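PDB 7EHP: chitin oligosaccahride binding protein NagB1 from Paenibacillus sp. FPU-7, which binds short chitin oligosaccharides, notably N,N'-diacetylchitobiose and N,N',N''-triacetylchitotriose, probably for delivery to a membrane transporter that takes them up. Local coordinates for residues T71-Y76 with G80-L85; P99-F104 with Y111-A116; L132-P137 with A147-A152; R138-L143 with D208-K213. All blocks are in the same frame, centred on the assembly; numbering follows the deposited sequence.

The four contacts form two groups on opposite sides of the chain's centre. Contacts 1 and 2 touch each other, with T73 against F104 and L85 against G112 and L113; contact 1 is buried, and contact 2, partly buried, also runs into the glycan pocket. Contacts 3 and 4, whose centres lie about 12 Å apart, both use helix 140-152, at its end and its start, and sit farther from the chain's centre. Chemistry follows place. Contacts 1 and 2 each combine one backbone hydrogen bond with apolar packing, whereas contacts 3 and 4 have no direct hydrogen bond across their segments: contact 3 adds a water bridge from a lysine, and contact 4 rests on an indole and an aliphatic side chain.

Contact 1. Residues T71-Y76 with G80-L85; sequences TDTAKY and GRLLEL
L82 reaches back from the loop after helix 71-78 to cover the side of the helix that has just ended. Its CB points toward the helix, and with CG turned opposite its own carbonyl carbon (chi1 -62°) the branch point arrives 3.9 Å from Y76 CB. Beyond CG the two methyls part company. CD2 stays over the same Y76 CB, whereas CD1 faces back toward the preceding turn and meets T73 CG2 at 3.8 Å, the two side chains crossing at about a right angle. The T73 hydroxyl bonds to F68 O, while CG2, anti to the backbone N, faces L82.

The turn that makes this return possible is a Schellman motif. G80 leaves the helical conformation with positive phi (74°), and R81 N then donates to Y76 O at 3.0 Å in a nearly straight bond, the donor tilted somewhat from the carbonyl plane. R81 CB packs 3.5 Å from that same Y76 O. D72 O lies over one face of the Y76 ring, 3.2 Å above its plane and offset toward the rim of the ring. Both side chains lead off to helix 44-58, R81 bending at chi2 to bond through NE to M56 O and Y76 packing on P53 and M56.

L82 meanwhile rests on F65 and L67 of strand 64-68, so the contact seats the end of the helix on the sheet of this lobe. Its chemistry is divided cleanly: the Schellman turn, with R81 N to Y76 O as its bond across the segments, sets where the chain reverses, and a leucine with no directional demand fills the angle between helix and strand, which implies a junction set by shape more than by polar pairing.

Contact 2. Residues P99-F104 with Y111-A116; sequences PNLQEF and YGLPTA
F104 and Y111 meet at the open end of a beta hairpin, strands 105-106 and 109-125, in a fold of the periplasmic-binding-protein type. Across the segments the polar part is a single backbone bond: Y111 N donates to F104 O at 3.0 Å, continuing the hairpin's pairing. Within 99-104, N100 OD1 accepts from Q102 N at 3.0 Å in an Asx turn, and F104 N bonds to L101 O in the short 3-10 segment that follows.

Contacts of ring with backbone come next. F104 CG lies opposite its carbonyl carbon (chi1 -65°), which sets one ring face over G112 C and L113 N, with CD1 only 3.4 Å from G112 CA; G112, with no side chain, lets the ring lie this close. F104 also touches T73 of helix 71-78. Cutting F104 back to an alanine is likely to uncover the G112 peptide, leave P114 packed on L101 without the phenyl ring, and open a gap toward that helix.

The third kind is apolar side-chain packing. F104 CE2 meets P114 CD at 3.7 Å, obliquely, the two side chains running antiparallel alongside each other. L113 lies alongside L101, pointing the same way. T115 and A116, next along the strand, touch the bound NAG, which places this packing beside the glycan pocket. L101 CD2 is the shared point of the group, 3.5 Å from P114 CD and 4.1 Å from L113 CD2.

Contact 3. Residues L132-P137 with A147-A152; sequences LNVDVP and AAKAKA
L132, at the end of helix 126-132, lays its two methyls on the last turns of helix 140-152. CD1 comes 3.6 Å from A150 CA and also meets the A150 methyl, while CD2 sits over K149 O at 3.8 Å. With only an alanine here, both methyls would be gone, and the backbone of K149 and A150 would probably lose its cover, leaving a gap between the two helices. N133 follows with positive phi in a Schellman motif, which swings the chain off the helix: N133 O accepts from a water at 2.7 Å, and K149 NZ donates to that same water, also at 2.7 Å. V134 then points back toward helix 140-152. Its CG1, set opposite the carbonyl carbon (chi1 -72°), rests 3.7 Å from K149 CD, the two side chains passing head to tail; V134 also touches F129, D145 and V146.

K149 therefore works in two ways, its methylene chain as an apolar strip and its amine as a polar end shared between the water and a salt bridge to D145. The chemistry implies a packing of two successive helices across their connecting loop, with leucine on the buried side and one water bridging K149 NZ and N133 O.

Contact 4. Residues R138-L143 with D208-K213; sequences RRWEDL and DTLLKK
W140 and L210 make the close part of this helix-to-helix contact. The indole leaves the first turn of helix 140-152 with CG anti to its backbone N (chi1 -177°), which carries the six-membered ring across to helix 198-213. There CH2 meets L210 CD2 at 4.0 Å and L210 CG at 4.1 Å, an approach that is neither squarely over the face nor at the edge. L175 and M171 of helix 165-180 also pack here, against W140 and L210 respectively, and R206 of helix 198-213 makes a cation-pi contact with the indole.

At the looser side of the contact T209 CG2 stands at the ring's edge, near its plane, 4.5 Å from W140 CZ2; the T209 hydroxyl bonds to K205 O. Farther out each helix tends to its own polar groups. D142 OD2 accepts from R139 N, the N-cap residue, at 2.9 Å through its anti lone pair and more weakly from R138 N, while K212 NZ and D208 OD2 form a long ion pair one turn apart.

No hydrogen bond crosses between the segments. The chemistry implies an association carried by one large aromatic side chain, resting on apolar packing plus the cation-pi contact from R206.

Contact 1. Residues T71-Y76 with G80-L85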
loop_
_atom_site.group_PDB
_atom_site.type_symbol
_atom_site.label_atom_id
_atom_site.label_comp_id
_atom_site.label_asym_id
_atom_site.label_seq_id
_atom_site.Cartn_x
_atom_site.Cartn_y
_atom_site.Cartn_z
ATOM N N THR A 71 2.237 -1.442 12.978
ATOM C CA THR A 71 3.326 -2.215 13.576
ATOM C C THR A 71 4.659 -1.485 13.561
ATOM O O THR A 71 5.385 -1.478 14.564
ATOM C CB THR A 71 3.450 -3.552 12.834
ATOM O OG1 THR A 71 2.305 -4.349 13.133
ATOM C CG2 THR A 71 4.701 -4.287 13.245
ATOM N N ASP A 72 5.022 -0.900 12.421
ATOM C CA ASP A 72 6.328 -0.254 12.316
ATOM C C ASP A 72 6.419 0.955 13.245
ATOM O O ASP A 72 7.387 1.097 14.008
ATOM C CB ASP A 72 6.601 0.182 10.876
ATOM C CG ASP A 72 6.878 -0.975 9.937
ATOM O OD1 ASP A 72 7.121 -2.115 10.404
ATOM O OD2 ASP A 72 6.876 -0.716 8.709
ATOM N N THR A 73 5.427 1.848 13.177
ATOM C CA THR A 73 5.433 3.035 14.031
ATOM C C THR A 73 5.424 2.644 15.503
ATOM O O THR A 73 6.206 3.172 16.299
ATOM C CB THR A 73 4.235 3.928 13.702
ATOM O OG1 THR A 73 4.425 4.538 12.418
ATOM C CG2 THR A 73 4.075 5.033 14.759
ATOM N N ALA A 74 4.550 1.696 15.875
ATOM C CA ALA A 74 4.471 1.230 17.258
ATOM C C ALA A 74 5.817 0.717 17.754
ATOM O O ALA A 74 6.195 0.958 18.906
ATOM C CB ALA A 74 3.405 0.132 17.379
ATOM N N LYS A 75 6.556 0.014 16.895
ATOM C CA LYS A 75 7.865 -0.500 17.278
ATOM C C LYS A 75 8.860 0.626 17.515
ATOM O O LYS A 75 9.673 0.559 18.447
ATOM C CB LYS A 75 8.386 -1.453 16.198
ATOM C CG LYS A 75 9.740 -2.077 16.494
ATOM C CD LYS A 75 10.248 -2.846 15.269
ATOM C CE LYS A 75 11.431 -3.745 15.596
ATOM N NZ LYS A 75 11.908 -4.469 14.377
ATOM N N TYR A 76 8.840 1.659 16.671
ATOM C CA TYR A 76 9.846 2.702 16.812
ATOM C C TYR A 76 9.459 3.701 17.892
ATOM O O TYR A 76 10.341 4.254 18.564
ATOM C CB TYR A 76 10.084 3.400 15.467
ATOM C CG TYR A 76 10.421 2.452 14.341
ATOM C CD1 TYR A 76 11.171 1.297 14.568
ATOM C CD2 TYR A 76 9.965 2.696 13.049
ATOM C CE1 TYR A 76 11.475 0.415 13.526
ATOM C CE2 TYR A 76 10.255 1.828 12.007
ATOM C CZ TYR A 76 11.006 0.691 12.245
ATOM O OH TYR A 76 11.286 -0.158 11.188
ATOM N N GLY A 80 11.525 4.812 21.480
ATOM C CA GLY A 80 11.901 6.210 21.673
ATOM C C GLY A 80 12.511 6.898 20.471
ATOM O O GLY A 80 13.222 7.893 20.633
ATOM N N ARG A 81 12.240 6.412 19.260
ATOM C CA ARG A 81 12.936 6.894 18.072
ATOM C C ARG A 81 12.205 8.007 17.338
ATOM O O ARG A 81 12.812 8.656 16.476
ATOM C CB ARG A 81 13.170 5.741 17.088
ATOM C CG ARG A 81 13.921 4.568 17.671
ATOM C CD ARG A 81 15.268 4.987 18.245
ATOM N NE ARG A 81 16.145 3.830 18.384
ATOM C CZ ARG A 81 17.174 3.752 19.221
ATOM N NH1 ARG A 81 17.471 4.775 20.016
ATOM N NH2 ARG A 81 17.905 2.643 19.264
ATOM N N LEU A 82 10.931 8.237 17.630
ATOM C CA LEU A 82 10.087 9.063 16.780
ATOM C C LEU A 82 9.705 10.331 17.512
ATOM O O LEU A 82 9.230 10.272 18.651
ATOM C CB LEU A 82 8.807 8.342 16.360
ATOM C CG LEU A 82 8.867 7.058 15.528
ATOM C CD1 LEU A 82 7.459 6.733 15.063
ATOM C CD2 LEU A 82 9.822 7.123 14.338
ATOM N N LEU A 83 9.863 11.460 16.831
ATOM C CA LEU A 83 9.416 12.741 17.361
ATOM C C LEU A 83 7.898 12.769 17.497
ATOM O O LEU A 83 7.178 12.419 16.557
ATOM C CB LEU A 83 9.873 13.853 16.430
ATOM C CG LEU A 83 9.681 15.288 16.887
ATOM C CD1 LEU A 83 10.509 15.548 18.159
ATOM C CD2 LEU A 83 10.083 16.189 15.720
ATOM N N GLU A 84 7.409 13.181 18.665
ATOM C CA GLU A 84 5.976 13.360 18.867
ATOM C C GLU A 84 5.529 14.673 18.237
ATOM O O GLU A 84 6.184 15.704 18.401
ATOM C CB GLU A 84 5.639 13.335 20.357
ATOM C CG GLU A 84 4.243 12.826 20.672
ATOM C CD GLU A 84 3.194 13.893 20.483
ATOM O OE1 GLU A 84 3.539 15.087 20.638
ATOM O OE2 GLU A 84 2.025 13.552 20.192
ATOM N N LEU A 85 4.404 14.634 17.521
ATOM C CA LEU A 85 4.052 15.696 16.582
ATOM C C LEU A 85 2.891 16.577 17.028
ATOM O O LEU A 85 2.461 17.442 16.256
ATOM C CB LEU A 85 3.727 15.099 15.211
ATOM C CG LEU A 85 4.807 14.234 14.565
ATOM C CD1 LEU A 85 4.369 13.792 13.173
ATOM C CD2 LEU A 85 6.136 14.974 14.503
#

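Contact 2. Residues P99-F104 with Y111-A116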
loop_
_atom_site.group_PDB
_atom_site.type_symbol
_atom_site.label_atom_id
_atom_site.label_comp_id
_atom_site.label_asym_id
_atom_site.label_seq_id
_atom_site.Cartn_x
_atom_site.Cartn_y
_atom_site.Cartn_z
ATOM N N PRO A 99 -8.426 13.524 8.628
ATOM C CA PRO A 99 -9.553 12.704 9.103
ATOM C C PRO A 99 -9.136 11.472 9.907
ATOM O O PRO A 99 -9.950 10.959 10.691
ATOM C CB PRO A 99 -10.289 12.335 7.805
ATOM C CG PRO A 99 -9.299 12.612 6.699
ATOM C CD PRO A 99 -8.495 13.771 7.179
ATOM N N ASN A 100 -7.893 11.003 9.786
ATOM C CA ASN A 100 -7.547 9.703 10.368
ATOM C C ASN A 100 -6.039 9.612 10.562
ATOM O O ASN A 100 -5.288 9.472 9.586
ATOM C CB ASN A 100 -8.064 8.577 9.473
ATOM C CG ASN A 100 -8.007 7.219 10.137
ATOM O OD1 ASN A 100 -7.160 6.957 10.996
ATOM N ND2 ASN A 100 -8.908 6.330 9.723
ATOM N N LEU A 101 -5.604 9.682 11.820
ATOM C CA LEU A 101 -4.211 9.463 12.193
ATOM C C LEU A 101 -4.032 8.212 13.050
ATOM O O LEU A 101 -3.005 8.075 13.725
ATOM C CB LEU A 101 -3.667 10.685 12.944
ATOM C CG LEU A 101 -3.703 12.028 12.226
ATOM C CD1 LEU A 101 -3.336 13.183 13.189
ATOM C CD2 LEU A 101 -2.756 11.975 11.036
ATOM N N GLN A 102 -5.008 7.291 13.031
ATOM C CA GLN A 102 -5.035 6.193 13.999
ATOM C C GLN A 102 -3.815 5.281 13.876
ATOM O O GLN A 102 -3.267 4.834 14.892
ATOM C CB GLN A 102 -6.328 5.389 13.835
ATOM C CG GLN A 102 -7.579 6.088 14.390
ATOM C CD GLN A 102 -8.881 5.490 13.849
ATOM O OE1 GLN A 102 -8.974 4.279 13.598
ATOM N NE2 GLN A 102 -9.891 6.340 13.665
ATOM N N GLU A 103 -3.372 4.988 12.647
ATOM C CA GLU A 103 -2.175 4.160 12.473
ATOM C C GLU A 103 -0.930 4.814 13.057
ATOM O O GLU A 103 0.042 4.114 13.376
ATOM C CB GLU A 103 -1.943 3.847 10.991
ATOM C CG GLU A 103 -3.029 2.984 10.353
ATOM C CD GLU A 103 -2.506 2.101 9.217
ATOM O OE1 GLU A 103 -1.300 1.774 9.214
ATOM O OE2 GLU A 103 -3.305 1.729 8.330
ATOM N N PHE A 104 -0.937 6.137 13.217
ATOM C CA PHE A 104 0.218 6.852 13.742
ATOM C C PHE A 104 0.028 7.322 15.180
ATOM O O PHE A 104 0.924 7.977 15.727
ATOM C CB PHE A 104 0.545 8.039 12.830
ATOM C CG PHE A 104 0.988 7.627 11.447
ATOM C CD1 PHE A 104 2.319 7.306 11.194
ATOM C CD2 PHE A 104 0.070 7.536 10.407
ATOM C CE1 PHE A 104 2.729 6.914 9.936
ATOM C CE2 PHE A 104 0.475 7.159 9.151
ATOM C CZ PHE A 104 1.816 6.840 8.913
ATOM N N TYR A 111 2.902 10.204 15.971
ATOM C CA TYR A 111 4.316 10.039 15.640
ATOM C C TYR A 111 4.590 9.918 14.143
ATOM O O TYR A 111 5.730 9.626 13.753
ATOM C CB TYR A 111 4.911 8.829 16.371
ATOM C CG TYR A 111 4.825 8.901 17.891
ATOM C CD1 TYR A 111 3.633 8.611 18.550
ATOM C CD2 TYR A 111 5.928 9.280 18.665
ATOM C CE1 TYR A 111 3.543 8.667 19.932
ATOM C CE2 TYR A 111 5.845 9.348 20.066
ATOM C CZ TYR A 111 4.643 9.037 20.685
ATOM O OH TYR A 111 4.510 9.074 22.054
ATOM N N GLY A 112 3.597 10.149 13.302
ATOM C CA GLY A 112 3.825 10.275 11.876
ATOM C C GLY A 112 2.593 10.872 11.244
ATOM O O GLY A 112 1.548 11.019 11.890
ATOM N N LEU A 113 2.730 11.235 9.970
ATOM C CA LEU A 113 1.640 11.862 9.226
ATOM C C LEU A 113 1.478 11.147 7.893
ATOM O O LEU A 113 2.447 11.090 7.104
ATOM C CB LEU A 113 1.898 13.364 9.022
ATOM C CG LEU A 113 2.012 14.237 10.280
ATOM C CD1 LEU A 113 2.416 15.685 9.939
ATOM C CD2 LEU A 113 0.720 14.199 11.107
ATOM N N PRO A 114 0.298 10.604 7.588
ATOM C CA PRO A 114 0.093 9.978 6.280
ATOM C C PRO A 114 0.035 11.034 5.196
ATOM O O PRO A 114 -0.584 12.090 5.369
ATOM C CB PRO A 114 -1.262 9.274 6.439
ATOM C CG PRO A 114 -1.976 10.127 7.425
ATOM C CD PRO A 114 -0.909 10.495 8.431
ATOM N N THR A 115 0.704 10.758 4.076
ATOM C CA THR A 115 0.636 11.674 2.949
ATOM C C THR A 115 -0.443 11.293 1.965
ATOM O O THR A 115 -0.719 12.076 1.053
ATOM C CB THR A 115 1.960 11.733 2.178
ATOM O OG1 THR A 115 2.331 10.411 1.777
ATOM C CG2 THR A 115 3.079 12.404 3.014
ATOM N N ALA A 116 -1.012 10.094 2.095
ATOM C CA ALA A 116 -1.993 9.607 1.143
ATOM C C ALA A 116 -3.030 8.750 1.852
ATOM O O ALA A 116 -2.766 8.162 2.901
ATOM C CB ALA A 116 -1.347 8.771 0.035
#

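Contact 3. Residues L132-P137 with A147-A152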
loop_
_atom_site.group_PDB
_atom_site.type_symbol
_atom_site.label_atom_id
_atom_site.label_comp_id
_atom_site.label_asym_id
_atom_site.label_seq_id
_atom_site.Cartn_x
_atom_site.Cartn_y
_atom_site.Cartn_z
ATOM N N LEU A 132 -14.458 -8.752 -24.802
ATOM C CA LEU A 132 -14.899 -10.036 -24.280
ATOM C C LEU A 132 -16.393 -10.085 -24.005
ATOM O O LEU A 132 -16.907 -11.167 -23.698
ATOM C CB LEU A 132 -14.157 -10.362 -22.980
ATOM C CG LEU A 132 -12.653 -10.132 -22.941
ATOM C CD1 LEU A 132 -12.130 -10.265 -21.510
ATOM C CD2 LEU A 132 -11.977 -11.105 -23.867
ATOM N N ASN A 133 -17.086 -8.943 -24.079
ATOM C CA ASN A 133 -18.519 -8.846 -23.800
ATOM C C ASN A 133 -18.831 -9.324 -22.381
ATOM O O ASN A 133 -19.657 -10.211 -22.163
ATOM C CB ASN A 133 -19.346 -9.619 -24.841
ATOM C CG ASN A 133 -20.815 -9.225 -24.838
ATOM O OD1 ASN A 133 -21.699 -10.070 -24.994
ATOM N ND2 ASN A 133 -21.083 -7.933 -24.649
ATOM N N VAL A 134 -18.141 -8.716 -21.413
ATOM C CA VAL A 134 -18.362 -8.977 -19.993
ATOM C C VAL A 134 -18.541 -7.655 -19.257
ATOM O O VAL A 134 -17.901 -6.653 -19.598
ATOM C CB VAL A 134 -17.203 -9.781 -19.367
ATOM C CG1 VAL A 134 -17.219 -11.240 -19.854
ATOM C CG2 VAL A 134 -15.865 -9.104 -19.675
ATOM N N ASP A 135 -19.409 -7.664 -18.237
ATOM C CA ASP A 135 -19.582 -6.557 -17.313
ATOM C C ASP A 135 -18.562 -6.661 -16.189
ATOM O O ASP A 135 -17.814 -7.636 -16.077
ATOM C CB ASP A 135 -20.987 -6.548 -16.702
ATOM C CG ASP A 135 -22.086 -6.499 -17.734
ATOM O OD1 ASP A 135 -21.840 -6.030 -18.866
ATOM O OD2 ASP A 135 -23.212 -6.923 -17.393
ATOM N N VAL A 136 -18.565 -5.653 -15.318
ATOM C CA VAL A 136 -17.720 -5.692 -14.120
ATOM C C VAL A 136 -18.176 -6.839 -13.229
ATOM O O VAL A 136 -19.383 -6.948 -12.935
ATOM C CB VAL A 136 -17.782 -4.344 -13.374
ATOM C CG1 VAL A 136 -17.260 -4.474 -11.943
ATOM C CG2 VAL A 136 -16.985 -3.306 -14.145
ATOM N N PRO A 137 -17.277 -7.717 -12.770
ATOM C CA PRO A 137 -17.708 -8.879 -11.981
ATOM C C PRO A 137 -17.929 -8.474 -10.535
ATOM O O PRO A 137 -17.046 -7.904 -9.890
ATOM C CB PRO A 137 -16.530 -9.853 -12.119
ATOM C CG PRO A 137 -15.328 -8.896 -12.180
ATOM C CD PRO A 137 -15.828 -7.768 -13.069
ATOM N N ALA A 147 -12.366 -14.074 -16.152
ATOM C CA ALA A 147 -10.997 -14.567 -16.264
ATOM C C ALA A 147 -10.876 -15.644 -17.335
ATOM O O ALA A 147 -9.910 -15.649 -18.118
ATOM C CB ALA A 147 -10.538 -15.101 -14.906
ATOM N N ALA A 148 -11.842 -16.572 -17.379
ATOM C CA ALA A 148 -11.838 -17.628 -18.395
ATOM C C ALA A 148 -11.953 -17.058 -19.808
ATOM O O ALA A 148 -11.248 -17.502 -20.722
ATOM C CB ALA A 148 -12.975 -18.613 -18.130
ATOM N N LYS A 149 -12.838 -16.076 -20.007
ATOM C CA LYS A 149 -12.963 -15.438 -21.318
ATOM C C LYS A 149 -11.724 -14.623 -21.661
ATOM O O LYS A 149 -11.255 -14.651 -22.806
ATOM C CB LYS A 149 -14.209 -14.550 -21.357
ATOM C CG LYS A 149 -15.515 -15.323 -21.166
ATOM C CD LYS A 149 -16.738 -14.509 -21.528
ATOM C CE LYS A 149 -17.979 -15.400 -21.523
ATOM N NZ LYS A 149 -19.193 -14.648 -21.114
ATOM N N ALA A 150 -11.184 -13.886 -20.687
ATOM C CA ALA A 150 -9.965 -13.127 -20.942
ATOM C C ALA A 150 -8.858 -14.051 -21.420
ATOM O O ALA A 150 -8.193 -13.779 -22.428
ATOM C CB ALA A 150 -9.532 -12.369 -19.679
ATOM N N LYS A 151 -8.651 -15.158 -20.700
ATOM C CA LYS A 151 -7.592 -16.094 -21.058
ATOM C C LYS A 151 -7.865 -16.741 -22.409
ATOM O O LYS A 151 -6.943 -16.936 -23.212
ATOM C CB LYS A 151 -7.460 -17.158 -19.974
ATOM C CG LYS A 151 -6.096 -17.805 -19.889
ATOM C CD LYS A 151 -6.032 -18.691 -18.649
ATOM C CE LYS A 151 -4.745 -19.470 -18.599
ATOM N NZ LYS A 151 -3.570 -18.543 -18.647
ATOM N N ALA A 152 -9.122 -17.095 -22.669
ATOM C CA ALA A 152 -9.455 -17.714 -23.947
ATOM C C ALA A 152 -9.070 -16.808 -25.106
ATOM O O ALA A 152 -8.609 -17.295 -26.146
ATOM C CB ALA A 152 -10.942 -18.057 -23.988
HETATM O O HOH W 1 -19.197 -12.771 -23.001
#

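Contact 4. Residues R138-L143 with D208-K213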
loop_
_atom_site.group_PDB
_atom_site.type_symbol
_atom_site.label_atom_id
_atom_site.label_comp_id
_atom_site.label_asym_id
_atom_site.label_seq_id
_atom_site.Cartn_x
_atom_site.Cartn_y
_atom_site.Cartn_z
ATOM N N ARG A 138 -19.117 -8.767 -10.018
ATOM C CA ARG A 138 -19.440 -8.393 -8.648
ATOM C C ARG A 138 -19.362 -9.551 -7.666
ATOM O O ARG A 138 -19.342 -9.314 -6.457
ATOM C CB ARG A 138 -20.830 -7.754 -8.568
ATOM C CG ARG A 138 -20.777 -6.230 -8.650
ATOM C CD ARG A 138 -19.554 -5.643 -7.897
ATOM N NE ARG A 138 -19.846 -5.230 -6.521
ATOM C CZ ARG A 138 -19.785 -6.022 -5.452
ATOM N NH1 ARG A 138 -19.410 -7.280 -5.570
ATOM N NH2 ARG A 138 -20.085 -5.544 -4.252
ATOM N N ARG A 139 -19.281 -10.789 -8.136
ATOM C CA ARG A 139 -19.145 -11.915 -7.223
ATOM C C ARG A 139 -18.154 -12.897 -7.832
ATOM O O ARG A 139 -17.742 -12.742 -8.980
ATOM C CB ARG A 139 -20.499 -12.567 -6.942
ATOM C CG ARG A 139 -21.429 -11.687 -6.134
ATOM C CD ARG A 139 -22.543 -12.496 -5.498
ATOM N NE ARG A 139 -23.327 -13.185 -6.516
ATOM C CZ ARG A 139 -23.996 -14.316 -6.317
ATOM N NH1 ARG A 139 -24.014 -14.902 -5.127
ATOM N NH2 ARG A 139 -24.657 -14.861 -7.318
ATOM N N TRP A 140 -17.780 -13.923 -7.053
ATOM C CA TRP A 140 -16.722 -14.844 -7.475
ATOM C C TRP A 140 -17.043 -15.505 -8.808
ATOM O O TRP A 140 -16.193 -15.561 -9.709
ATOM C CB TRP A 140 -16.478 -15.909 -6.399
ATOM C CG TRP A 140 -15.351 -16.852 -6.741
ATOM C CD1 TRP A 140 -15.459 -18.103 -7.297
ATOM C CD2 TRP A 140 -13.953 -16.614 -6.563
ATOM N NE1 TRP A 140 -14.216 -18.649 -7.472
ATOM C CE2 TRP A 140 -13.273 -17.759 -7.024
ATOM C CE3 TRP A 140 -13.207 -15.543 -6.052
ATOM C CZ2 TRP A 140 -11.886 -17.867 -6.986
ATOM C CZ3 TRP A 140 -11.830 -15.650 -6.016
ATOM C CH2 TRP A 140 -11.183 -16.810 -6.475
ATOM N N GLU A 141 -18.271 -16.012 -8.963
ATOM C CA GLU A 141 -18.571 -16.756 -10.179
ATOM C C GLU A 141 -18.548 -15.853 -11.407
ATOM O O GLU A 141 -18.226 -16.321 -12.507
ATOM C CB GLU A 141 -19.918 -17.476 -10.042
ATOM C CG GLU A 141 -19.868 -18.676 -9.097
ATOM C CD GLU A 141 -18.783 -19.696 -9.462
ATOM O OE1 GLU A 141 -18.684 -20.063 -10.656
ATOM O OE2 GLU A 141 -18.024 -20.129 -8.552
ATOM N N ASP A 142 -18.861 -14.562 -11.243
ATOM C CA ASP A 142 -18.654 -13.614 -12.336
ATOM C C ASP A 142 -17.171 -13.507 -12.671
ATOM O O ASP A 142 -16.782 -13.524 -13.844
ATOM C CB ASP A 142 -19.192 -12.222 -11.975
ATOM C CG ASP A 142 -20.635 -12.232 -11.475
ATOM O OD1 ASP A 142 -21.498 -12.803 -12.166
ATOM O OD2 ASP A 142 -20.904 -11.615 -10.409
ATOM N N LEU A 143 -16.329 -13.380 -11.641
ATOM C CA LEU A 143 -14.889 -13.230 -11.861
ATOM C C LEU A 143 -14.326 -14.400 -12.656
ATOM O O LEU A 143 -13.527 -14.206 -13.584
ATOM C CB LEU A 143 -14.170 -13.102 -10.518
ATOM C CG LEU A 143 -12.664 -12.815 -10.506
ATOM C CD1 LEU A 143 -12.298 -11.672 -11.448
ATOM C CD2 LEU A 143 -12.202 -12.510 -9.079
ATOM N N ASP A 208 -5.085 -19.814 -4.485
ATOM C CA ASP A 208 -4.437 -20.945 -5.146
ATOM C C ASP A 208 -5.204 -21.378 -6.394
ATOM O O ASP A 208 -4.600 -21.787 -7.392
ATOM C CB ASP A 208 -4.306 -22.113 -4.162
ATOM C CG ASP A 208 -3.190 -23.091 -4.537
ATOM O OD1 ASP A 208 -2.228 -22.705 -5.238
ATOM O OD2 ASP A 208 -3.277 -24.258 -4.117
ATOM N N THR A 209 -6.541 -21.296 -6.358
ATOM C CA THR A 209 -7.329 -21.604 -7.552
ATOM C C THR A 209 -6.950 -20.668 -8.694
ATOM O O THR A 209 -6.808 -21.093 -9.842
ATOM C CB THR A 209 -8.836 -21.518 -7.230
ATOM O OG1 THR A 209 -9.251 -22.658 -6.457
ATOM C CG2 THR A 209 -9.679 -21.457 -8.501
ATOM N N LEU A 210 -6.756 -19.386 -8.390
ATOM C CA LEU A 210 -6.301 -18.445 -9.410
ATOM C C LEU A 210 -4.945 -18.858 -9.960
ATOM O O LEU A 210 -4.684 -18.736 -11.166
ATOM C CB LEU A 210 -6.230 -17.033 -8.814
ATOM C CG LEU A 210 -7.552 -16.397 -8.391
ATOM C CD1 LEU A 210 -7.293 -14.946 -7.965
ATOM C CD2 LEU A 210 -8.583 -16.440 -9.498
ATOM N N LEU A 211 -4.069 -19.356 -9.086
ATOM C CA LEU A 211 -2.783 -19.872 -9.536
ATOM C C LEU A 211 -2.976 -21.104 -10.414
ATOM O O LEU A 211 -2.409 -21.188 -11.514
ATOM C CB LEU A 211 -1.905 -20.185 -8.317
ATOM C CG LEU A 211 -1.390 -18.992 -7.475
ATOM C CD1 LEU A 211 -0.698 -19.460 -6.174
ATOM C CD2 LEU A 211 -0.423 -18.119 -8.290
ATOM N N LYS A 212 -3.785 -22.066 -9.941
ATOM C CA LYS A 212 -3.978 -23.349 -10.626
ATOM C C LYS A 212 -4.613 -23.190 -12.001
ATOM O O LYS A 212 -4.471 -24.070 -12.856
ATOM C CB LYS A 212 -4.865 -24.275 -9.780
ATOM C CG LYS A 212 -4.191 -24.768 -8.514
ATOM C CD LYS A 212 -5.025 -25.829 -7.820
ATOM C CE LYS A 212 -4.583 -25.991 -6.372
ATOM N NZ LYS A 212 -5.551 -26.788 -5.574
ATOM N N LYS A 213 -5.362 -22.114 -12.215
ATOM C CA LYS A 213 -6.016 -21.878 -13.493
ATOM C C LYS A 213 -5.222 -20.946 -14.394
ATOM O O LYS A 213 -5.611 -20.748 -15.552
ATOM C CB LYS A 213 -7.417 -21.298 -13.264
ATOM C CG LYS A 213 -8.436 -22.360 -12.908
ATOM C CD LYS A 213 -9.743 -21.739 -12.478
ATOM C CE LYS A 213 -10.732 -22.796 -12.008
ATOM N NZ LYS A 213 -10.929 -23.860 -13.041
#